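Local coordinates for protein ulvan Lyase-PL25 (Pseudoalteromonas sp. PLSV, PDB 5UAM) that degrades ulvan, the sulfated cell-wall polysaccharide of green seaweeds, as a beta-propeller lyase of polysaccharide lyase family 25, at residues Y222-K227 with S308-A313. Numbering follows the deposited sequence.
With PO4 (phosphate ion), chain E.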
ATOM      1  N   TYR A 222      -6.996   4.685  -8.315  1.00 13.47           N
ATOM      2  CA  TYR A 222      -6.051   4.209  -7.306  1.00 12.40           C
ATOM      3  C   TYR A 222      -6.320   2.730  -7.072  1.00 12.96           C
ATOM      4  O   TYR A 222      -7.459   2.338  -6.804  1.00 14.59           O
ATOM      5  CB  TYR A 222      -6.214   4.969  -5.982  1.00 13.99           C
ATOM      6  CG  TYR A 222      -5.779   6.412  -6.077  1.00 13.45           C
ATOM      7  CD1 TYR A 222      -6.689   7.395  -6.468  1.00 14.43           C
ATOM      8  CD2 TYR A 222      -4.480   6.805  -5.793  1.00 12.85           C
ATOM      9  CE1 TYR A 222      -6.306   8.720  -6.587  1.00 12.73           C
ATOM     10  CE2 TYR A 222      -4.086   8.109  -5.908  1.00 12.93           C
ATOM     11  CZ  TYR A 222      -5.017   9.090  -6.277  1.00 12.42           C
ATOM     12  OH  TYR A 222      -4.634  10.404  -6.398  1.00 15.52           O
ATOM     13  N   ALA A 223      -5.277   1.911  -7.171  1.00 12.50           N
ATOM     14  CA  ALA A 223      -5.436   0.462  -7.124  1.00 12.67           C
ATOM     15  C   ALA A 223      -4.549  -0.149  -6.050  1.00 12.03           C
ATOM     16  O   ALA A 223      -3.508   0.396  -5.688  1.00 12.52           O
ATOM     17  CB  ALA A 223      -5.078  -0.168  -8.485  1.00 13.78           C
ATOM     18  N   TRP A 224      -4.981  -1.303  -5.553  1.00 11.98           N
ATOM     19  CA  TRP A 224      -4.219  -2.143  -4.644  1.00 11.27           C
ATOM     20  C   TRP A 224      -4.264  -3.558  -5.194  1.00 12.53           C
ATOM     21  O   TRP A 224      -5.349  -4.155  -5.323  1.00 12.24           O
ATOM     22  CB  TRP A 224      -4.805  -2.098  -3.238  1.00 11.21           C
ATOM     23  CG  TRP A 224      -3.928  -2.628  -2.139  1.00 12.35           C
ATOM     24  CD1 TRP A 224      -3.108  -1.895  -1.324  1.00 12.75           C
ATOM     25  CD2 TRP A 224      -3.785  -3.992  -1.718  1.00 11.25           C
ATOM     26  NE1 TRP A 224      -2.485  -2.706  -0.418  1.00 12.47           N
ATOM     27  CE2 TRP A 224      -2.887  -4.002  -0.638  1.00 12.06           C
ATOM     28  CE3 TRP A 224      -4.343  -5.205  -2.138  1.00 12.96           C
ATOM     29  CZ2 TRP A 224      -2.521  -5.174   0.012  1.00 13.53           C
ATOM     30  CZ3 TRP A 224      -3.968  -6.360  -1.480  1.00 13.24           C
ATOM     31  CH2 TRP A 224      -3.083  -6.338  -0.439  1.00 14.22           C
ATOM     32  N   ALA A 225      -3.092  -4.082  -5.530  1.00 12.40           N
ATOM     33  CA  ALA A 225      -2.952  -5.411  -6.094  1.00 11.67           C
ATOM     34  C   ALA A 225      -2.298  -6.335  -5.091  1.00 11.70           C
ATOM     35  O   ALA A 225      -1.301  -5.976  -4.456  1.00 13.16           O
ATOM     36  CB  ALA A 225      -2.087  -5.365  -7.350  1.00 14.93           C
ATOM     37  N   GLY A 226      -2.831  -7.549  -4.959  1.00 12.60           N
ATOM     38  CA  GLY A 226      -2.269  -8.540  -4.070  1.00 13.38           C
ATOM     39  C   GLY A 226      -2.464  -9.935  -4.621  1.00 14.32           C
ATOM     40  O   GLY A 226      -3.140 -10.134  -5.629  1.00 14.96           O
ATOM     41  N   LYS A 227      -1.872 -10.907  -3.940  1.00 16.40           N
ATOM     42  CA  LYS A 227      -2.050 -12.296  -4.329  1.00 18.67           C
ATOM     43  C   LYS A 227      -3.484 -12.740  -4.132  1.00 19.70           C
ATOM     44  O   LYS A 227      -4.157 -12.368  -3.163  1.00 21.05           O
ATOM     45  CB  LYS A 227      -1.165 -13.181  -3.475  1.00 29.63           C
ATOM     46  CG  LYS A 227       0.209 -13.328  -4.024  1.00 41.74           C
ATOM     47  CD  LYS A 227       0.231 -14.371  -5.123  1.00 40.94           C
ATOM     48  CE  LYS A 227       1.646 -14.837  -5.383  1.00 45.97           C
ATOM     49  NZ  LYS A 227       2.248 -15.523  -4.211  1.00 52.93           N
ATOM     50  N   SER A 308      -7.439  -2.381   0.790  1.00 12.15           N
ATOM     51  CA  SER A 308      -6.782  -3.595   0.329  1.00 11.83           C
ATOM     52  C   SER A 308      -7.852  -4.650   0.100  1.00 11.91           C
ATOM     53  O   SER A 308      -9.029  -4.452   0.405  1.00 12.99           O
ATOM     54  CB  SER A 308      -5.781  -4.090   1.366  1.00 12.81           C
ATOM     55  OG  SER A 308      -6.487  -4.296   2.594  1.00 13.44           O
ATOM     56  N   THR A 309      -7.434  -5.786  -0.448  1.00 11.66           N
ATOM     57  CA  THR A 309      -8.361  -6.874  -0.740  1.00 11.81           C
ATOM     58  C   THR A 309      -7.683  -8.215  -0.498  1.00 11.50           C
ATOM     59  O   THR A 309      -6.492  -8.379  -0.752  1.00 12.26           O
ATOM     60  CB  THR A 309      -8.919  -6.750  -2.181  1.00 12.99           C
ATOM     61  OG1 THR A 309      -9.828  -7.818  -2.460  1.00 14.25           O
ATOM     62  CG2 THR A 309      -7.823  -6.781  -3.215  1.00 13.44           C
ATOM     63  N   HIS A 310      -8.476  -9.177  -0.017  1.00 11.98           N
ATOM     64  CA  HIS A 310      -8.012 -10.527   0.270  1.00 13.77           C
ATOM     65  C   HIS A 310      -9.157 -11.497   0.043  1.00 13.01           C
ATOM     66  O   HIS A 310     -10.333 -11.154   0.242  1.00 13.98           O
ATOM     67  CB  HIS A 310      -7.571 -10.674   1.744  1.00 13.31           C
ATOM     68  CG  HIS A 310      -6.516  -9.707   2.156  1.00 12.94           C
ATOM     69  ND1 HIS A 310      -5.206  -9.840   1.760  1.00 13.95           N
ATOM     70  CD2 HIS A 310      -6.579  -8.598   2.926  1.00 13.27           C
ATOM     71  CE1 HIS A 310      -4.502  -8.835   2.267  1.00 13.88           C
ATOM     72  NE2 HIS A 310      -5.311  -8.079   2.984  1.00 13.74           N
ATOM     73  N   LEU A 311      -8.813 -12.719  -0.369  1.00 15.17           N
ATOM     74  CA  LEU A 311      -9.820 -13.752  -0.573  1.00 14.15           C
ATOM     75  C   LEU A 311     -10.033 -14.578   0.683  1.00 16.41           C
ATOM     76  O   LEU A 311      -9.081 -14.895   1.401  1.00 17.38           O
ATOM     77  CB  LEU A 311      -9.394 -14.711  -1.677  1.00 15.70           C
ATOM     78  CG  LEU A 311      -9.121 -14.090  -3.040  1.00 16.79           C
ATOM     79  CD1 LEU A 311      -8.816 -15.165  -4.061  1.00 19.23           C
ATOM     80  CD2 LEU A 311     -10.290 -13.242  -3.519  1.00 17.39           C
ATOM     81  N   ASP A 312     -11.291 -14.963   0.921  1.00 14.57           N
ATOM     82  CA  ASP A 312     -11.597 -15.890   2.000  1.00 14.26           C
ATOM     83  C   ASP A 312     -11.331 -17.328   1.544  1.00 16.32           C
ATOM     84  O   ASP A 312     -10.893 -17.587   0.419  1.00 17.66           O
ATOM     85  CB  ASP A 312     -13.010 -15.656   2.560  1.00 16.22           C
ATOM     86  CG  ASP A 312     -14.132 -15.975   1.589  1.00 16.78           C
ATOM     87  OD1 ASP A 312     -13.980 -16.839   0.706  1.00 16.90           O
ATOM     88  OD2 ASP A 312     -15.214 -15.368   1.737  1.00 17.19           O
ATOM     89  N   ALA A 313     -11.569 -18.269   2.460  1.00 18.28           N
ATOM     90  CA  ALA A 313     -11.254 -19.673   2.231  1.00 20.37           C
ATOM     91  C   ALA A 313     -12.101 -20.285   1.128  1.00 23.48           C
ATOM     92  O   ALA A 313     -11.740 -21.340   0.588  1.00 25.51           O
ATOM     93  CB  ALA A 313     -11.470 -20.454   3.525  1.00 25.00           C
TER
HETATM   94  P   PO4 E 503      -1.180  11.637  -5.513  1.00 17.21           P
HETATM   95  O1  PO4 E 503      -1.811  13.008  -5.651  1.00 23.07           O
HETATM   96  O2  PO4 E 503      -2.071  10.602  -6.065  1.00 16.54           O
HETATM   97  O3  PO4 E 503      -0.998  11.432  -4.028  1.00 22.87           O
HETATM   98  O4  PO4 E 503       0.139  11.652  -6.279  1.00 20.10           O
HETATM   99  O   HOH W   1      -4.296 -10.001  -1.524  1.00 17.69           O
HETATM  100  O   HOH W   2      -6.053 -13.316  -1.162  1.00 19.88           O
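Strands 222-227 and 308-311 run side by side in roughly the same direction, their axes 30° apart and 6.7 Å at closest approach, with Trp224 abreast of Ser308 and no direct hydrogen bond between them. A chi1 of -165° swings the Trp224 indole away from its own backbone N and over Ser308, whose CB sits above the centre of the six-membered ring in a CH-pi contact, 3.5 Å from the centroid. Farther along, Trp224 CZ3 comes within 3.3 Å of Thr309 O, while Trp224 CE3 meets the methyl CG2 of Thr309 at 4.0 Å. The indole turns its edge toward the His310 imidazole in an offset edge-to-face pair, planes at 72°, and its NE1 donates to Ile40 O. With alanine here, Ile40 O is likely to lose this donor, and Ser308 CB and the His310 ring their aromatic partner. Gly226 fits beside the indole, where a CB would strike CZ3. Beyond it two waters bridge the backbones from Lys227 O, one to Thr309 O, the other to Leu311 N. At the other end Tyr222, a probable substrate-binding residue, donates its hydroxyl to a phosphate probably from the crystallisation liquor, to which His99, His119, Arg180 and His184 also hydrogen-bond. Asp364 OD1 accepts from Ser308 OG and His310 NE2, tying in strand 362-367. The contact joins two propeller sheets, strand 217-227 pairing with 232-243 and 303-311 with 317-324.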